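Local coordinates for xylanase and alpha-amylase inhibitor protein (Scadoxus multiflorus, PDB 3MU7) that inhibits xylanase and alpha-amylase and has a TIM-barrel fold of the glycosyl hydrolase family 18 type, at residues G166-N170 with S171-D175; L46-G50 with H51-G55; S226-M229 with P230-K233. All coordinates share one frame; numbering follows the deposited sequence.

In the fold
Each contact joins neighbouring residues next to a helix of the TIM barrel, and their centres lie about 28 to 30 Å apart. Contact 1 leads out of the short helix 166-170 towards strand 176-180; contact 2 lies in the loop leading to helix 56-65, and contact 3 takes in the loop before helix 231-242 and its first turn. Contacts 1 and 3 are partly buried, whereas contact 2 is a surface feature across the chain's centre from contact 1. Chemistry follows place: backbone carbonyls are satisfied beside a phenylalanine in contact 1, a tight turn presents a histidine to a phosphate in contact 2, and proline, tyrosine and methionine meet by van der Waals packing in contact 3.

Contact 1 of 3, residues G166-N170 with S171-D175; sequences GTVIN and SATFD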
loop_
_atom_site.group_PDB
_atom_site.type_symbol
_atom_site.label_atom_id
_atom_site.label_comp_id
_atom_site.label_asym_id
_atom_site.label_seq_id
_atom_site.Cartn_x
_atom_site.Cartn_y
_atom_site.Cartn_z
ATOM N N GLY A 166 -13.151 -3.721 5.830
ATOM C CA GLY A 166 -13.247 -4.563 7.025
ATOM C C GLY A 166 -13.686 -5.991 6.748
ATOM O O GLY A 166 -13.090 -6.942 7.247
ATOM N N THR A 167 -14.730 -6.148 5.945
ATOM C CA THR A 167 -15.222 -7.486 5.621
ATOM C C THR A 167 -14.200 -8.285 4.811
ATOM O O THR A 167 -14.021 -9.480 5.039
ATOM C CB THR A 167 -16.563 -7.444 4.872
ATOM O OG1 THR A 167 -16.422 -6.692 3.664
ATOM C CG2 THR A 167 -17.632 -6.825 5.740
ATOM N N VAL A 168 -13.505 -7.633 3.905
ATOM C CA VAL A 168 -12.514 -8.342 3.097
ATOM C C VAL A 168 -11.279 -8.714 3.963
ATOM O O VAL A 168 -10.768 -9.767 3.860
ATOM C CB VAL A 168 -12.087 -7.478 1.897
ATOM C CG1 VAL A 168 -11.157 -8.320 1.060
ATOM C CG2 VAL A 168 -13.311 -6.996 1.129
ATOM N N ILE A 169 -10.899 -7.814 4.871
ATOM C CA ILE A 169 -9.823 -8.139 5.811
ATOM C C ILE A 169 -10.207 -9.355 6.663
ATOM O O ILE A 169 -9.380 -10.230 6.905
ATOM C CB ILE A 169 -9.429 -6.917 6.687
ATOM C CG1 ILE A 169 -8.785 -5.834 5.814
ATOM C CG2 ILE A 169 -8.489 -7.329 7.826
ATOM C CD1 ILE A 169 -8.657 -4.471 6.492
ATOM N N ASN A 170 -11.478 -9.426 7.068
ATOM C CA ASN A 170 -11.984 -10.539 7.882
ATOM C C ASN A 170 -11.894 -11.908 7.201
ATOM O O ASN A 170 -11.959 -12.938 7.877
ATOM C CB ASN A 170 -13.451 -10.303 8.260
ATOM C CG ASN A 170 -13.639 -9.283 9.360
ATOM O OD1 ASN A 170 -14.760 -8.825 9.583
ATOM N ND2 ASN A 170 -12.577 -8.935 10.063
ATOM N N SER A 171 -11.776 -11.932 5.876
ATOM C CA SER A 171 -11.639 -13.190 5.145
ATOM C C SER A 171 -10.241 -13.796 5.262
ATOM O O SER A 171 -10.022 -14.917 4.806
ATOM C CB SER A 171 -11.995 -13.009 3.671
ATOM O OG SER A 171 -10.945 -12.364 2.970
ATOM N N ALA A 172 -9.305 -13.045 5.851
ATOM C CA ALA A 172 -7.902 -13.457 6.056
ATOM C C ALA A 172 -7.087 -13.495 4.765
ATOM O O ALA A 172 -6.003 -14.066 4.722
ATOM C CB ALA A 172 -7.802 -14.801 6.812
ATOM N N THR A 173 -7.593 -12.850 3.724
ATOM C CA THR A 173 -6.993 -12.932 2.391
ATOM C C THR A 173 -5.697 -12.125 2.235
ATOM O O THR A 173 -4.876 -12.453 1.380
ATOM C CB THR A 173 -8.033 -12.537 1.299
ATOM O OG1 THR A 173 -7.604 -12.970 -0.006
ATOM C CG2 THR A 173 -8.316 -11.038 1.310
ATOM N N PHE A 174 -5.501 -11.087 3.050
ATOM C CA PHE A 174 -4.342 -10.210 2.872
ATOM C C PHE A 174 -3.096 -10.736 3.553
ATOM O O PHE A 174 -3.124 -11.128 4.729
ATOM C CB PHE A 174 -4.641 -8.782 3.332
ATOM C CG PHE A 174 -5.743 -8.131 2.551
ATOM C CD1 PHE A 174 -6.973 -7.885 3.144
ATOM C CD2 PHE A 174 -5.558 -7.787 1.211
ATOM C CE1 PHE A 174 -8.004 -7.301 2.415
ATOM C CE2 PHE A 174 -6.578 -7.207 0.479
ATOM C CZ PHE A 174 -7.804 -6.955 1.081
ATOM N N ASP A 175 -1.998 -10.741 2.806
ATOM C CA ASP A 175 -0.692 -11.100 3.335
ATOM C C ASP A 175 -0.186 -10.082 4.340
ATOM O O ASP A 175 0.529 -10.430 5.281
ATOM C CB ASP A 175 0.300 -11.224 2.187
ATOM C CG ASP A 175 -0.086 -12.315 1.228
ATOM O OD1 ASP A 175 0.039 -13.500 1.602
ATOM O OD2 ASP A 175 -0.553 -12.002 0.120
HETATM O O HOH W 1 -6.760 -10.217 5.628
#
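S171 turns back on V168 and grips its carbonyl oxygen twice. Its backbone N lies 3.1 Å from V168 O, well above the carbonyl plane, while its hydroxyl donates to V168 O at an OG–O distance of 2.8 Å and lies in that plane. The hydroxyl gets there because chi1 of 77° holds OG between the backbone N and the carbonyl carbon, turned back towards V168 O. One residue on, A172 N donates to I169 O over 3.0 Å. A172 has positive phi and is where the chain leaves helical geometry. A water carries the polar pattern further, donating to I169 O and accepting from F174 N.

The apolar contacts gather on the F174 ring. V168 CG1 meets F174 CE1 at 3.6 Å, and I169 CG1 touches the same ring atom at 3.8 Å, its side chain crossing that of F174 at about a right angle. T173 CG2 sits over the centre of one ring face. F174 also packs edge-to-face with F123 and against strand 151-154.

Replacing S171 by alanine removes the hydroxyl and is likely to leave V168 O with the backbone N, well out of its carbonyl plane, as its one strong donor in this turn.

The carbonyls of V168 and I169, near the end of helix 166-170, are thus satisfied locally, while their side chains pack on F174, V168 also on helix 133-144 and I169 on P156.

Contact 2 of 3, residues L46-G50 with H51-G55; sequences LDISG and HSPKG. With PO4 (phosphate ion), chain B.
H51 folds back on I48, its backbone N donating to I48 O at 3.1 Å (163°). H51 CD2 of the imidazole lies 2.9 Å from I48 O, and S49 O lies over one ring face. At the ring edge, O1 of a phosphate ion, probably from the crystallisation liquor, accepts a nearly linear bond from H51 ND1 at 2.7 Å; a weak second bond from ND1 goes to O3. Chi1 of -64° sets H51 CG beside the backbone N, keeping the ring near I48 O and next to the phosphate. The backbone N of S52 donates to phosphate O4 at 2.9 Å, so two adjacent residues hold the anion. These contacts sit on a type I' beta turn from I48 to H51, with S49 and G50 both at positive phi, within the connection from strand 45-46 to helix 56-65.

Farther along the chain, P53 CG meets I48 CD1 at 4.0 Å, and the L46 and P53 side chains run past each other in opposite directions, L46 CD1 4.1 Å from P53 CB. An Asx turn precedes the beta turn (D47 OD1 accepting from S49 N), and an ST motif follows it (S52 OG from G55 N). Farther out, H51 NE2 is bonded to E15 OE2 and the ring stacks on W9. With the phosphate bound, anionic acceptors at both ring nitrogens would probably favour the doubly protonated imidazole. S49 OG bonds to G10 O.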
loop_
_atom_site.group_PDB
_atom_site.type_symbol
_atom_site.label_atom_id
_atom_site.label_comp_id
_atom_site.label_asym_id
_atom_site.label_seq_id
_atom_site.Cartn_x
_atom_site.Cartn_y
_atom_site.Cartn_z
ATOM N N LEU A 46 -4.615 4.532 -14.882
ATOM C CA LEU A 46 -3.648 4.904 -13.867
ATOM C C LEU A 46 -3.625 6.410 -13.684
ATOM O O LEU A 46 -3.731 7.170 -14.651
ATOM C CB LEU A 46 -2.260 4.466 -14.315
ATOM C CG LEU A 46 -1.977 2.969 -14.359
ATOM C CD1 LEU A 46 -0.749 2.708 -15.208
ATOM C CD2 LEU A 46 -1.804 2.383 -12.954
ATOM N N ASP A 47 -3.482 6.842 -12.440
ATOM C CA ASP A 47 -3.033 8.195 -12.151
ATOM C C ASP A 47 -1.777 8.030 -11.316
ATOM O O ASP A 47 -1.849 7.836 -10.096
ATOM C CB ASP A 47 -4.093 9.014 -11.415
ATOM C CG ASP A 47 -3.661 10.447 -11.173
ATOM O OD1 ASP A 47 -2.472 10.772 -11.355
ATOM O OD2 ASP A 47 -4.531 11.255 -10.775
ATOM N N ILE A 48 -0.634 8.069 -11.989
ATOM C CA ILE A 48 0.664 8.000 -11.336
ATOM C C ILE A 48 1.390 9.332 -11.512
ATOM O O ILE A 48 2.583 9.381 -11.806
ATOM C CB ILE A 48 1.509 6.786 -11.822
ATOM C CG1 ILE A 48 1.638 6.749 -13.353
ATOM C CG2 ILE A 48 0.898 5.484 -11.298
ATOM C CD1 ILE A 48 2.671 5.739 -13.859
ATOM N N SER A 49 0.637 10.416 -11.347
ATOM C CA SER A 49 1.170 11.781 -11.307
ATOM C C SER A 49 2.055 12.116 -12.507
ATOM O O SER A 49 3.106 12.745 -12.366
ATOM C CB SER A 49 1.913 12.033 -9.990
ATOM O OG SER A 49 1.088 11.717 -8.884
ATOM N N GLY A 50 1.627 11.680 -13.685
ATOM C CA GLY A 50 2.310 12.028 -14.923
ATOM C C GLY A 50 3.546 11.221 -15.252
ATOM O O GLY A 50 4.135 11.432 -16.304
ATOM N N HIS A 51 3.950 10.295 -14.381
ATOM C CA HIS A 51 5.095 9.430 -14.684
ATOM C C HIS A 51 4.762 8.539 -15.875
ATOM O O HIS A 51 3.625 8.116 -16.031
ATOM C CB HIS A 51 5.430 8.537 -13.488
ATOM C CG HIS A 51 5.879 9.279 -12.270
ATOM N ND1 HIS A 51 6.982 10.106 -12.256
ATOM C CD2 HIS A 51 5.390 9.285 -11.007
ATOM C CE1 HIS A 51 7.144 10.598 -11.039
ATOM N NE2 HIS A 51 6.191 10.113 -10.263
ATOM N N SER A 52 5.752 8.251 -16.712
ATOM C CA SER A 52 5.546 7.355 -17.844
ATOM C C SER A 52 5.335 5.910 -17.380
ATOM O O SER A 52 6.243 5.318 -16.794
ATOM C CB SER A 52 6.739 7.426 -18.790
ATOM O OG SER A 52 6.701 6.346 -19.702
ATOM N N PRO A 53 4.149 5.334 -17.646
ATOM C CA PRO A 53 3.942 3.952 -17.191
ATOM C C PRO A 53 4.906 2.966 -17.845
ATOM O O PRO A 53 5.493 2.136 -17.152
ATOM C CB PRO A 53 2.491 3.656 -17.589
ATOM C CG PRO A 53 1.846 4.991 -17.676
ATOM C CD PRO A 53 2.910 5.926 -18.185
ATOM N N LYS A 54 5.098 3.062 -19.159
ATOM C CA LYS A 54 6.018 2.155 -19.839
ATOM C C LYS A 54 7.441 2.331 -19.309
ATOM O O LYS A 54 8.183 1.357 -19.176
ATOM C CB LYS A 54 5.969 2.351 -21.360
ATOM C CG LYS A 54 4.625 2.016 -22.008
ATOM C CD LYS A 54 4.359 0.513 -22.053
ATOM C CE LYS A 54 3.177 0.186 -22.962
ATOM N NZ LYS A 54 2.990 -1.286 -23.134
ATOM N N GLY A 55 7.802 3.573 -18.987
ATOM C CA GLY A 55 9.118 3.886 -18.439
ATOM C C GLY A 55 9.382 3.268 -17.076
ATOM O O GLY A 55 10.529 3.172 -16.648
HETATM P P PO4 B . 8.954 9.753 -15.182
HETATM O O1 PO4 B . 8.409 10.898 -14.375
HETATM O O2 PO4 B . 10.444 9.925 -15.352
HETATM O O3 PO4 B . 8.707 8.481 -14.406
HETATM O O4 PO4 B . 8.270 9.709 -16.525
#

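Contact 3 of 3, residues S226-M229 with P230-K233; sequences SGYM and PPTK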
loop_
_atom_site.group_PDB
_atom_site.type_symbol
_atom_site.label_atom_id
_atom_site.label_comp_id
_atom_site.label_asym_id
_atom_site.label_seq_id
_atom_site.Cartn_x
_atom_site.Cartn_y
_atom_site.Cartn_z
ATOM N N SER A 226 -3.481 15.519 9.269
ATOM C CA SER A 226 -3.215 15.331 10.690
ATOM C C SER A 226 -2.578 13.962 10.908
ATOM O O SER A 226 -2.612 13.104 10.020
ATOM C CB SER A 226 -4.509 15.448 11.508
ATOM O OG SER A 226 -5.425 14.421 11.171
ATOM N N GLY A 227 -1.999 13.773 12.089
ATOM C CA GLY A 227 -1.443 12.494 12.494
ATOM C C GLY A 227 0.062 12.363 12.397
ATOM O O GLY A 227 0.610 11.323 12.742
ATOM N N TYR A 228 0.771 13.402 11.949
ATOM C CA TYR A 228 2.227 13.316 11.886
ATOM C C TYR A 228 2.808 13.093 13.272
ATOM O O TYR A 228 2.462 13.751 14.183
ATOM C CB TYR A 228 2.853 14.592 11.274
ATOM C CG TYR A 228 4.348 14.554 11.271
ATOM C CD1 TYR A 228 5.036 13.760 10.356
ATOM C CD2 TYR A 228 5.089 15.255 12.219
ATOM C CE1 TYR A 228 6.403 13.688 10.359
ATOM C CE2 TYR A 228 6.465 15.188 12.213
ATOM C CZ TYR A 228 7.106 14.401 11.299
ATOM O OH TYR A 228 8.454 14.273 11.288
ATOM N N MET A 229 3.688 12.137 13.330
ATOM C CA MET A 229 4.397 11.777 14.518
ATOM C C MET A 229 5.873 11.699 14.208
ATOM O O MET A 229 6.302 10.984 13.381
ATOM C CB MET A 229 3.885 10.404 14.993
ATOM C CG MET A 229 4.432 9.987 16.358
ATOM S SD MET A 229 3.587 8.472 16.928
ATOM C CE MET A 229 4.117 8.407 18.683
ATOM N N PRO A 230 6.654 12.522 14.897
ATOM C CA PRO A 230 8.078 12.585 14.631
ATOM C C PRO A 230 8.795 11.227 14.767
ATOM O O PRO A 230 8.415 10.455 15.592
ATOM C CB PRO A 230 8.567 13.560 15.761
ATOM C CG PRO A 230 7.580 14.323 15.978
ATOM C CD PRO A 230 6.279 13.601 15.808
ATOM N N PRO A 231 9.811 10.973 13.990
ATOM C CA PRO A 231 10.378 9.662 13.961
ATOM C C PRO A 231 10.990 9.247 15.321
ATOM O O PRO A 231 10.938 8.080 15.726
ATOM C CB PRO A 231 11.414 9.725 12.885
ATOM C CG PRO A 231 11.649 11.130 12.694
ATOM C CD PRO A 231 10.455 11.855 12.970
ATOM N N THR A 232 11.530 10.221 16.080
ATOM C CA THR A 232 12.047 9.845 17.416
ATOM C C THR A 232 10.905 9.424 18.335
ATOM O O THR A 232 11.140 8.569 19.197
ATOM C CB THR A 232 12.785 11.022 18.084
ATOM O OG1 THR A 232 13.925 11.377 17.279
ATOM C CG2 THR A 232 13.270 10.465 19.323
ATOM N N LYS A 233 9.721 9.976 18.210
ATOM C CA LYS A 233 8.600 9.597 18.984
ATOM C C LYS A 233 8.095 8.196 18.560
ATOM O O LYS A 233 7.672 7.415 19.369
ATOM C CB LYS A 233 7.498 10.597 18.947
ATOM C CG LYS A 233 7.833 11.905 19.626
ATOM C CD LYS A 233 6.662 12.870 19.714
ATOM C CE LYS A 233 7.005 14.134 20.398
ATOM N NZ LYS A 233 5.853 15.075 20.514
#
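The Y228 ring lies with one face over the peptide that leads into P230: P230 N sits over that face, 3.8 Å from Y228 CE2. P230 CD lies on the same side, displaced towards the CE2 rim, 3.9 Å from Y228 CE2, and the two side chains cross obliquely. At the phenol end of the ring, Y228 OH lies 3.6 Å from P231 CD and 3.8 Å from P230 CA, so the tyrosine spans both prolines. With chi1 at 177°, CG is anti to the backbone N, and the ring is carried forward along the chain instead of back over G227. Y228 meets P230 and P231 by van der Waals contact.

M229 takes a different route. Its side chain is extended throughout, and the far end crosses K233 obliquely: the methyl CE rests 3.8 Å from K233 O and 4.0 Å from K233 CB, while CG lies 4.1 Å from that same CB. K233 starts out towards M229, but its extended chain then leads away, and NZ is hydrogen-bonded to Y189 OH.

P230 occupies the N-cap position of helix 231-242, and P231 is the first helical residue. P230 has no side-chain acceptor with which to cap the helix; its backbone O takes a weak bond from K233 N in the first turn.

Outside the two segments, M229 packs on V234, S237 and V238 of the helix it precedes. Y228 touches F264 of helix 264-269, and P231 touches F264, K267 and I268 on that helix. The loop from strand 213-218 thus enters helix 231-242 with M229 packed on that helix and Y228 and P231 on the C-terminal helix 264-269.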